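Local coordinates for chitinase (PDB 5GZT), which probably hydrolyses the beta-1,4 linkages between N-acetylglucosamine units of chitin and chitodextrins at random internal positions, at residues Ala456-Thr464 / Asp511-Asn519; Lys426-Arg437 / Ser466-Asp477. All coordinates share one frame; numbering follows the deposited sequence.

Interaction 1: Ala456-Thr464 / Asp511-Asn519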
loop_
_atom_site.group_PDB
_atom_site.type_symbol
_atom_site.label_atom_id
_atom_site.label_comp_id
_atom_site.label_asym_id
_atom_site.label_seq_id
_atom_site.Cartn_x
_atom_site.Cartn_y
_atom_site.Cartn_z
ATOM N N ALA B 456 -4.555 5.974 10.959
ATOM C CA ALA B 456 -3.226 5.635 11.513
ATOM C C ALA B 456 -3.281 5.606 13.014
ATOM O O ALA B 456 -3.800 6.526 13.657
ATOM C CB ALA B 456 -2.140 6.608 11.040
ATOM N N ALA B 457 -2.714 4.547 13.593
ATOM C CA ALA B 457 -2.776 4.299 15.023
ATOM C C ALA B 457 -1.398 4.159 15.678
ATOM O O ALA B 457 -0.470 3.637 15.066
ATOM C CB ALA B 457 -3.531 3.013 15.224
ATOM N N GLY B 458 -1.339 4.519 16.944
ATOM C CA GLY B 458 -0.176 4.421 17.742
ATOM C C GLY B 458 0.131 3.000 18.065
ATOM O O GLY B 458 -0.772 2.137 18.202
ATOM N N ALA B 459 1.431 2.754 18.240
ATOM C CA ALA B 459 1.899 1.431 18.596
ATOM C C ALA B 459 1.821 1.184 20.089
ATOM O O ALA B 459 1.787 0.031 20.538
ATOM C CB ALA B 459 3.312 1.173 18.044
ATOM N N SER B 460 1.811 2.225 20.885
ATOM C CA SER B 460 1.922 2.005 22.343
ATOM C C SER B 460 0.655 1.410 23.007
ATOM O O SER B 460 -0.472 1.526 22.496
ATOM C CB SER B 460 2.263 3.301 23.061
ATOM O OG SER B 460 1.240 4.297 22.873
ATOM N N LYS B 461 0.868 0.796 24.163
ATOM C CA LYS B 461 -0.246 0.405 25.005
ATOM C C LYS B 461 -1.076 1.662 25.422
ATOM O O LYS B 461 -2.289 1.578 25.425
ATOM C CB LYS B 461 0.200 -0.440 26.207
ATOM C CG LYS B 461 -1.035 -0.822 27.040
ATOM C CD LYS B 461 -1.081 -2.239 27.597
ATOM C CE LYS B 461 -2.253 -2.414 28.605
ATOM N NZ LYS B 461 -2.139 -1.444 29.773
ATOM N N THR B 462 -0.427 2.809 25.686
ATOM C CA THR B 462 -1.135 4.075 25.957
ATOM C C THR B 462 -2.125 4.414 24.869
ATOM O O THR B 462 -3.287 4.760 25.138
ATOM C CB THR B 462 -0.168 5.233 26.111
ATOM O OG1 THR B 462 0.801 4.905 27.110
ATOM C CG2 THR B 462 -0.884 6.505 26.522
ATOM N N TYR B 463 -1.701 4.281 23.628
ATOM C CA TYR B 463 -2.627 4.501 22.543
ATOM C C TYR B 463 -3.831 3.519 22.540
ATOM O O TYR B 463 -4.939 3.946 22.329
ATOM C CB TYR B 463 -1.929 4.435 21.165
ATOM C CG TYR B 463 -2.886 4.732 20.052
ATOM C CD1 TYR B 463 -3.618 3.740 19.508
ATOM C CD2 TYR B 463 -3.108 6.063 19.583
ATOM C CE1 TYR B 463 -4.570 4.001 18.515
ATOM C CE2 TYR B 463 -4.053 6.327 18.592
ATOM C CZ TYR B 463 -4.804 5.298 18.081
ATOM O OH TYR B 463 -5.702 5.448 17.034
ATOM N N THR B 464 -3.608 2.220 22.662
ATOM C CA THR B 464 -4.699 1.223 22.641
ATOM C C THR B 464 -5.752 1.424 23.822
ATOM O O THR B 464 -6.967 1.192 23.671
ATOM C CB THR B 464 -4.129 -0.220 22.650
ATOM O OG1 THR B 464 -3.177 -0.339 23.677
ATOM C CG2 THR B 464 -3.447 -0.519 21.320
ATOM N N ASP B 511 6.170 -6.949 15.675
ATOM C CA ASP B 511 5.533 -8.164 16.248
ATOM C C ASP B 511 4.826 -7.833 17.608
ATOM O O ASP B 511 3.661 -8.159 17.788
ATOM C CB ASP B 511 6.585 -9.183 16.446
ATOM C CG ASP B 511 6.043 -10.535 16.926
ATOM O OD1 ASP B 511 5.078 -11.047 16.344
ATOM O OD2 ASP B 511 6.665 -11.051 17.906
ATOM N N SER B 512 5.495 -7.138 18.501
ATOM C CA SER B 512 4.863 -6.724 19.754
ATOM C C SER B 512 3.609 -5.918 19.508
ATOM O O SER B 512 2.616 -6.138 20.209
ATOM C CB SER B 512 5.827 -6.024 20.716
ATOM O OG SER B 512 6.131 -4.683 20.302
ATOM N N THR B 513 3.613 -5.050 18.498
ATOM C CA THR B 513 2.456 -4.232 18.211
ATOM C C THR B 513 1.291 -5.002 17.624
ATOM O O THR B 513 0.110 -4.816 18.018
ATOM C CB THR B 513 2.820 -3.051 17.297
ATOM O OG1 THR B 513 3.902 -2.345 17.919
ATOM C CG2 THR B 513 1.689 -2.097 17.136
ATOM N N VAL B 514 1.581 -5.843 16.658
ATOM C CA VAL B 514 0.583 -6.619 16.027
ATOM C C VAL B 514 -0.046 -7.556 17.072
ATOM O O VAL B 514 -1.266 -7.739 17.049
ATOM C CB VAL B 514 1.124 -7.419 14.849
ATOM C CG1 VAL B 514 0.119 -8.467 14.385
ATOM C CG2 VAL B 514 1.499 -6.461 13.674
ATOM N N LYS B 515 0.754 -8.056 18.015
ATOM C CA LYS B 515 0.255 -8.975 19.032
ATOM C C LYS B 515 -0.688 -8.165 19.973
ATOM O O LYS B 515 -1.707 -8.682 20.367
ATOM C CB LYS B 515 1.372 -9.609 19.804
ATOM C CG LYS B 515 2.035 -10.735 19.051
ATOM C CD LYS B 515 3.306 -11.191 19.803
ATOM C CE LYS B 515 3.852 -12.395 19.093
ATOM N NZ LYS B 515 5.213 -12.886 19.388
ATOM N N LEU B 516 -0.337 -6.922 20.291
ATOM C CA LEU B 516 -1.169 -6.062 21.108
ATOM C C LEU B 516 -2.510 -5.807 20.452
ATOM O O LEU B 516 -3.567 -5.943 21.093
ATOM C CB LEU B 516 -0.475 -4.748 21.479
ATOM C CG LEU B 516 -1.294 -3.606 22.091
ATOM C CD1 LEU B 516 -1.643 -3.895 23.589
ATOM C CD2 LEU B 516 -0.509 -2.315 21.978
ATOM N N TYR B 517 -2.495 -5.488 19.186
ATOM C CA TYR B 517 -3.697 -5.207 18.461
ATOM C C TYR B 517 -4.579 -6.470 18.320
ATOM O O TYR B 517 -5.804 -6.409 18.627
ATOM C CB TYR B 517 -3.439 -4.517 17.109
ATOM C CG TYR B 517 -3.277 -3.035 17.246
ATOM C CD1 TYR B 517 -2.156 -2.488 17.864
ATOM C CD2 TYR B 517 -4.295 -2.168 16.856
ATOM C CE1 TYR B 517 -2.059 -1.140 18.121
ATOM C CE2 TYR B 517 -4.194 -0.839 17.096
ATOM C CZ TYR B 517 -3.081 -0.324 17.711
ATOM O OH TYR B 517 -3.000 1.068 17.866
ATOM N N LEU B 518 -3.981 -7.595 17.912
ATOM C CA LEU B 518 -4.741 -8.843 17.792
ATOM C C LEU B 518 -5.361 -9.244 19.167
ATOM O O LEU B 518 -6.477 -9.674 19.230
ATOM C CB LEU B 518 -3.900 -9.976 17.284
ATOM C CG LEU B 518 -3.312 -9.950 15.876
ATOM C CD1 LEU B 518 -2.368 -11.126 15.728
ATOM C CD2 LEU B 518 -4.380 -10.035 14.819
ATOM N N ASN B 519 -4.623 -9.029 20.227
ATOM C CA ASN B 519 -5.069 -9.294 21.564
ATOM C C ASN B 519 -6.223 -8.420 22.044
ATOM O O ASN B 519 -6.871 -8.779 23.031
ATOM C CB ASN B 519 -3.889 -9.147 22.542
ATOM C CG ASN B 519 -2.973 -10.412 22.569
ATOM O OD1 ASN B 519 -3.350 -11.483 22.070
ATOM N ND2 ASN B 519 -1.763 -10.281 23.150
#
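Y517 makes the polar link across this contact: its phenol OH donates to the backbone carbonyl of G458, with 2.5 Å between Y517 OH and G458 O, a very short bond. The carbonyl oxygen lies at the edge of the Y517 ring, near its plane. A side chain that leaves helix 510-519 is thereby fastened to the backbone at G458.

Around this bond the contacts are van der Waals packing. The two tyrosine side chains cross at about a right angle, and Y517 OH comes within 3.2 Å of Y463 CD1. A459 CB rests on T513 OG1 (3.6 Å) and CG2; that hydroxyl is bonded to S509 O, just before helix 510-519. T464 and L516 meet tip to tip: with T464 chi1 at 50°, CG2 stands beside the backbone N and reaches L516 CD2 (3.5 Å) and Y517 CE1.

Bonds within 456-464 shape the turn. S460 caps helix 461-464 by accepting from Y463 N on its OG (3.0 Å), while T464 OG1 donates to K461 O.

In this family 18 TIM barrel, parallel strand 478-481 packs beside the contact through I479 and L481, L527 of strand 527-532 touches Y517, and helix 469-472 lies alongside.

Interaction 2: Lys426-Arg437 / Ser466-Asp477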
loop_
_atom_site.group_PDB
_atom_site.type_symbol
_atom_site.label_atom_id
_atom_site.label_comp_id
_atom_site.label_asym_id
_atom_site.label_seq_id
_atom_site.Cartn_x
_atom_site.Cartn_y
_atom_site.Cartn_z
ATOM N N LYS B 426 -11.700 9.659 23.595
ATOM C CA LYS B 426 -11.925 8.224 23.486
ATOM C C LYS B 426 -13.290 7.810 22.857
ATOM O O LYS B 426 -13.304 7.242 21.774
ATOM C CB LYS B 426 -11.638 7.584 24.825
ATOM C CG LYS B 426 -11.759 6.066 24.822
ATOM C CD LYS B 426 -11.145 5.425 26.062
ATOM C CE LYS B 426 -11.113 3.937 25.798
ATOM N NZ LYS B 426 -10.511 3.165 26.899
ATOM N N ALA B 427 -14.439 8.171 23.458
ATOM C CA ALA B 427 -15.770 7.921 22.797
ATOM C C ALA B 427 -15.999 8.844 21.594
ATOM O O ALA B 427 -16.647 8.482 20.590
ATOM C CB ALA B 427 -16.924 8.093 23.826
ATOM N N ASN B 428 -15.452 10.045 21.664
ATOM C CA ASN B 428 -15.667 11.001 20.578
ATOM C C ASN B 428 -15.081 10.521 19.268
ATOM O O ASN B 428 -15.701 10.702 18.166
ATOM C CB ASN B 428 -15.134 12.409 20.989
ATOM C CG ASN B 428 -16.043 13.110 22.062
ATOM O OD1 ASN B 428 -17.114 12.600 22.385
ATOM N ND2 ASN B 428 -15.607 14.245 22.613
ATOM N N PHE B 429 -13.884 9.900 19.359
ATOM C CA PHE B 429 -13.217 9.346 18.145
ATOM C C PHE B 429 -14.163 8.290 17.544
ATOM O O PHE B 429 -14.437 8.223 16.306
ATOM C CB PHE B 429 -11.814 8.788 18.587
ATOM C CG PHE B 429 -10.917 8.288 17.454
ATOM C CD1 PHE B 429 -10.801 8.984 16.235
ATOM C CD2 PHE B 429 -10.123 7.149 17.645
ATOM C CE1 PHE B 429 -9.936 8.533 15.231
ATOM C CE2 PHE B 429 -9.268 6.714 16.649
ATOM C CZ PHE B 429 -9.199 7.389 15.439
ATOM N N THR B 430 -14.738 7.473 18.406
ATOM C CA THR B 430 -15.681 6.429 17.909
ATOM C C THR B 430 -16.862 7.008 17.125
ATOM O O THR B 430 -17.219 6.578 15.987
ATOM C CB THR B 430 -16.188 5.579 19.105
ATOM O OG1 THR B 430 -15.069 4.918 19.716
ATOM C CG2 THR B 430 -17.230 4.550 18.633
ATOM N N ALA B 431 -17.452 8.031 17.730
ATOM C CA ALA B 431 -18.618 8.735 17.117
ATOM C C ALA B 431 -18.238 9.415 15.804
ATOM O O ALA B 431 -18.935 9.300 14.786
ATOM C CB ALA B 431 -19.150 9.756 18.119
ATOM N N LEU B 432 -17.078 10.086 15.809
ATOM C CA LEU B 432 -16.611 10.726 14.580
ATOM C C LEU B 432 -16.450 9.729 13.453
ATOM O O LEU B 432 -16.855 9.961 12.301
ATOM C CB LEU B 432 -15.305 11.523 14.865
ATOM C CG LEU B 432 -14.517 12.098 13.707
ATOM C CD1 LEU B 432 -15.355 12.941 12.740
ATOM C CD2 LEU B 432 -13.389 12.919 14.329
ATOM N N LEU B 433 -15.847 8.589 13.784
ATOM C CA LEU B 433 -15.632 7.543 12.766
ATOM C C LEU B 433 -16.949 6.979 12.265
ATOM O O LEU B 433 -17.147 6.742 11.056
ATOM C CB LEU B 433 -14.718 6.440 13.337
ATOM C CG LEU B 433 -13.241 6.859 13.495
ATOM C CD1 LEU B 433 -12.497 5.803 14.282
ATOM C CD2 LEU B 433 -12.569 7.108 12.164
ATOM N N LYS B 434 -17.828 6.705 13.209
ATOM C CA LYS B 434 -19.214 6.280 12.858
ATOM C C LYS B 434 -19.869 7.215 11.841
ATOM O O LYS B 434 -20.338 6.816 10.729
ATOM C CB LYS B 434 -20.008 6.258 14.155
ATOM C CG LYS B 434 -21.445 5.785 14.026
ATOM C CD LYS B 434 -22.029 5.648 15.431
ATOM C CE LYS B 434 -23.422 5.031 15.418
ATOM N NZ LYS B 434 -24.345 5.860 14.610
ATOM N N LEU B 435 -19.856 8.499 12.197
ATOM C CA LEU B 435 -20.438 9.494 11.335
ATOM C C LEU B 435 -19.883 9.448 9.936
ATOM O O LEU B 435 -20.631 9.420 8.955
ATOM C CB LEU B 435 -20.282 10.879 11.937
ATOM C CG LEU B 435 -20.952 12.039 11.180
ATOM C CD1 LEU B 435 -22.441 11.796 10.869
ATOM C CD2 LEU B 435 -20.756 13.289 12.021
ATOM N N LEU B 436 -18.560 9.384 9.821
ATOM C CA LEU B 436 -17.913 9.483 8.503
ATOM C C LEU B 436 -18.273 8.299 7.659
ATOM O O LEU B 436 -18.439 8.369 6.396
ATOM C CB LEU B 436 -16.359 9.531 8.685
ATOM C CG LEU B 436 -15.778 10.848 9.187
ATOM C CD1 LEU B 436 -14.430 10.601 9.848
ATOM C CD2 LEU B 436 -15.677 11.804 8.027
ATOM N N ARG B 437 -18.256 7.161 8.334
ATOM C CA ARG B 437 -18.667 5.926 7.641
ATOM C C ARG B 437 -20.150 6.110 7.123
ATOM O O ARG B 437 -20.465 5.857 5.937
ATOM C CB ARG B 437 -18.575 4.744 8.606
ATOM C CG ARG B 437 -18.470 3.351 8.003
ATOM C CD ARG B 437 -18.636 3.257 6.514
ATOM N NE ARG B 437 -17.417 3.048 5.805
ATOM C CZ ARG B 437 -17.178 3.345 4.526
ATOM N NH1 ARG B 437 -18.031 3.979 3.743
ATOM N NH2 ARG B 437 -15.980 3.050 4.039
ATOM N N SER B 466 -6.464 4.335 24.904
ATOM C CA SER B 466 -7.076 5.628 24.662
ATOM C C SER B 466 -8.138 5.583 23.581
ATOM O O SER B 466 -8.783 6.603 23.316
ATOM C CB SER B 466 -5.992 6.643 24.270
ATOM O OG SER B 466 -5.034 6.790 25.321
ATOM N N VAL B 467 -8.353 4.424 22.972
ATOM C CA VAL B 467 -9.332 4.309 21.908
ATOM C C VAL B 467 -10.104 3.001 22.100
ATOM O O VAL B 467 -9.727 2.160 22.937
ATOM C CB VAL B 467 -8.708 4.363 20.476
ATOM C CG1 VAL B 467 -7.860 5.615 20.250
ATOM C CG2 VAL B 467 -7.843 3.145 20.225
ATOM N N GLU B 468 -11.180 2.878 21.329
ATOM C CA GLU B 468 -12.178 1.782 21.457
ATOM C C GLU B 468 -12.088 0.852 20.274
ATOM O O GLU B 468 -12.888 0.908 19.316
ATOM C CB GLU B 468 -13.618 2.351 21.653
ATOM C CG GLU B 468 -13.746 3.283 22.880
ATOM C CD GLU B 468 -15.173 3.852 23.124
ATOM O OE1 GLU B 468 -15.833 4.353 22.178
ATOM O OE2 GLU B 468 -15.593 3.789 24.298
ATOM N N LEU B 469 -11.073 -0.016 20.327
ATOM C CA LEU B 469 -10.673 -0.738 19.127
ATOM C C LEU B 469 -11.787 -1.600 18.597
ATOM O O LEU B 469 -12.094 -1.597 17.376
ATOM C CB LEU B 469 -9.381 -1.567 19.362
ATOM C CG LEU B 469 -8.127 -0.753 19.659
ATOM C CD1 LEU B 469 -7.041 -1.655 20.192
ATOM C CD2 LEU B 469 -7.668 -0.053 18.398
ATOM N N THR B 470 -12.405 -2.344 19.510
ATOM C CA THR B 470 -13.479 -3.254 19.131
ATOM C C THR B 470 -14.620 -2.408 18.599
ATOM O O THR B 470 -15.236 -2.756 17.577
ATOM C CB THR B 470 -13.904 -4.128 20.348
ATOM O OG1 THR B 470 -12.895 -5.139 20.586
ATOM C CG2 THR B 470 -15.261 -4.807 20.082
ATOM N N LYS B 471 -14.862 -1.249 19.242
ATOM C CA LYS B 471 -15.888 -0.326 18.732
ATOM C C LYS B 471 -15.606 0.342 17.408
ATOM O O LYS B 471 -16.497 0.396 16.576
ATOM C CB LYS B 471 -16.284 0.694 19.778
ATOM C CG LYS B 471 -16.927 0.023 20.987
ATOM C CD LYS B 471 -17.576 1.022 21.930
ATOM C CE LYS B 471 -17.321 0.637 23.382
ATOM N NZ LYS B 471 -18.267 1.395 24.236
ATOM N N ILE B 472 -14.383 0.829 17.164
ATOM C CA ILE B 472 -14.139 1.568 15.894
ATOM C C ILE B 472 -13.890 0.667 14.731
ATOM O O ILE B 472 -14.100 1.041 13.584
ATOM C CB ILE B 472 -12.963 2.565 16.016
ATOM C CG1 ILE B 472 -11.603 1.876 16.225
ATOM C CG2 ILE B 472 -13.225 3.554 17.129
ATOM C CD1 ILE B 472 -10.523 2.782 16.811
ATOM N N THR B 473 -13.448 -0.549 14.988
ATOM C CA THR B 473 -12.999 -1.408 13.882
ATOM C C THR B 473 -14.051 -1.689 12.859
ATOM O O THR B 473 -13.742 -1.742 11.652
ATOM C CB THR B 473 -12.342 -2.724 14.424
ATOM O OG1 THR B 473 -11.116 -2.398 15.091
ATOM C CG2 THR B 473 -11.972 -3.628 13.352
ATOM N N PRO B 474 -15.338 -1.873 13.289
ATOM C CA PRO B 474 -16.350 -2.043 12.239
ATOM C C PRO B 474 -16.525 -0.875 11.292
ATOM O O PRO B 474 -16.900 -1.062 10.140
ATOM C CB PRO B 474 -17.636 -2.300 13.034
ATOM C CG PRO B 474 -17.172 -2.978 14.251
ATOM C CD PRO B 474 -15.848 -2.290 14.597
ATOM N N TYR B 475 -16.188 0.329 11.707
ATOM C CA TYR B 475 -16.234 1.434 10.751
ATOM C C TYR B 475 -15.059 1.559 9.758
ATOM O O TYR B 475 -15.176 2.309 8.773
ATOM C CB TYR B 475 -16.367 2.714 11.532
ATOM C CG TYR B 475 -17.467 2.678 12.536
ATOM C CD1 TYR B 475 -18.774 2.308 12.178
ATOM C CD2 TYR B 475 -17.217 3.024 13.884
ATOM C CE1 TYR B 475 -19.787 2.275 13.151
ATOM C CE2 TYR B 475 -18.213 2.992 14.853
ATOM C CZ TYR B 475 -19.494 2.625 14.491
ATOM O OH TYR B 475 -20.448 2.635 15.499
ATOM N N LEU B 476 -13.954 0.809 9.986
ATOM C CA LEU B 476 -12.663 1.025 9.272
ATOM C C LEU B 476 -12.348 -0.055 8.256
ATOM O O LEU B 476 -12.462 -1.188 8.566
ATOM C CB LEU B 476 -11.539 1.109 10.325
ATOM C CG LEU B 476 -11.766 2.169 11.396
ATOM C CD1 LEU B 476 -10.748 2.110 12.506
ATOM C CD2 LEU B 476 -11.814 3.569 10.818
ATOM N N ASP B 477 -11.970 0.265 7.033
ATOM C CA ASP B 477 -11.387 -0.768 6.164
ATOM C C ASP B 477 -10.074 -1.409 6.699
ATOM O O ASP B 477 -9.782 -2.623 6.456
ATOM C CB ASP B 477 -11.126 -0.211 4.765
ATOM C CG ASP B 477 -12.423 0.176 4.031
ATOM O OD1 ASP B 477 -12.963 1.239 4.413
ATOM O OD2 ASP B 477 -12.817 -0.559 3.069
HETATM O O HOH W 1 -12.222 5.406 20.105
HETATM O O HOH W 2 -10.000 0.494 25.418
HETATM O O HOH W 3 -14.750 1.356 6.257
#
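T430 and E468 form the direct hydrogen bond between segments 426-437 and 466-477. Their side chains cross at about a right angle, and T430 OG1 donates to the anti lone pair of E468 OE1 at 2.6 Å. The same threonine oxygen lies against I472 CG2 (3.5 Å).

Toward the C-terminal end of 426-437, the Y475 ring lies flat against the helix: K434 CA sits 3.8 Å from the ring centroid, only 2° off its normal, in a CH-pi contact. The extended start of the K434 chain, with CG anti to the backbone N (chi1 -177°), continues past the phenol, and its amine goes on to E438. On the buried side, L433 CD1 meets I472 CG2 at 3.7 Å and L433 CD2 meets L476, while F429 touches V467 CG1 and I472 CD1. R437 NH2 and D477 OD1 form a long salt bridge of 3.5 Å, at the edge of the guanidinium.

Both segments belong to the glycosyl hydrolase family 18 TIM barrel, where helix 425-447 packs outside the parallel strands; I455 of strand 452-457 supports F429, L433 and L476.

Water sets the next shell. One molecule joins K426 O and E468 N and donates to T430 OG1, a second polar partner for that hydroxyl; another bridges K426 NZ and V467 O. A third links R437 NH2 and D477 OD1 to Y475 O. Separately, K471 NZ forms a second-shell salt bridge with E468 OE2 at 3.6 Å. Farther out, R437 also reaches D441 and Y451 O, and T252, Y450 and L453 N hold the D477 carboxylate.

Overall arrangement
Interactions 1 and 2 lie side by side in one family 18 barrel domain, their centres about 16 Å apart, and their segments alternate along the chain. Helix 425-447 leads into strand 452-457, and helix 461-464 is followed by helix 469-472, so the run 426-477 supplies both segments of interaction 2 and one of interaction 1, with 511-519 coming later. They also touch directly: Y517 CE2 packs 3.8 Å from L469 CD2, and Y463 OH lies 3.8 Å from F429 CE2. L469 has no contact with 426-437 and packs on T464 as well as Y517. A bound formic acid, probably from the crystallisation liquor, lies about 5 Å from the R437 side chain in interaction 2.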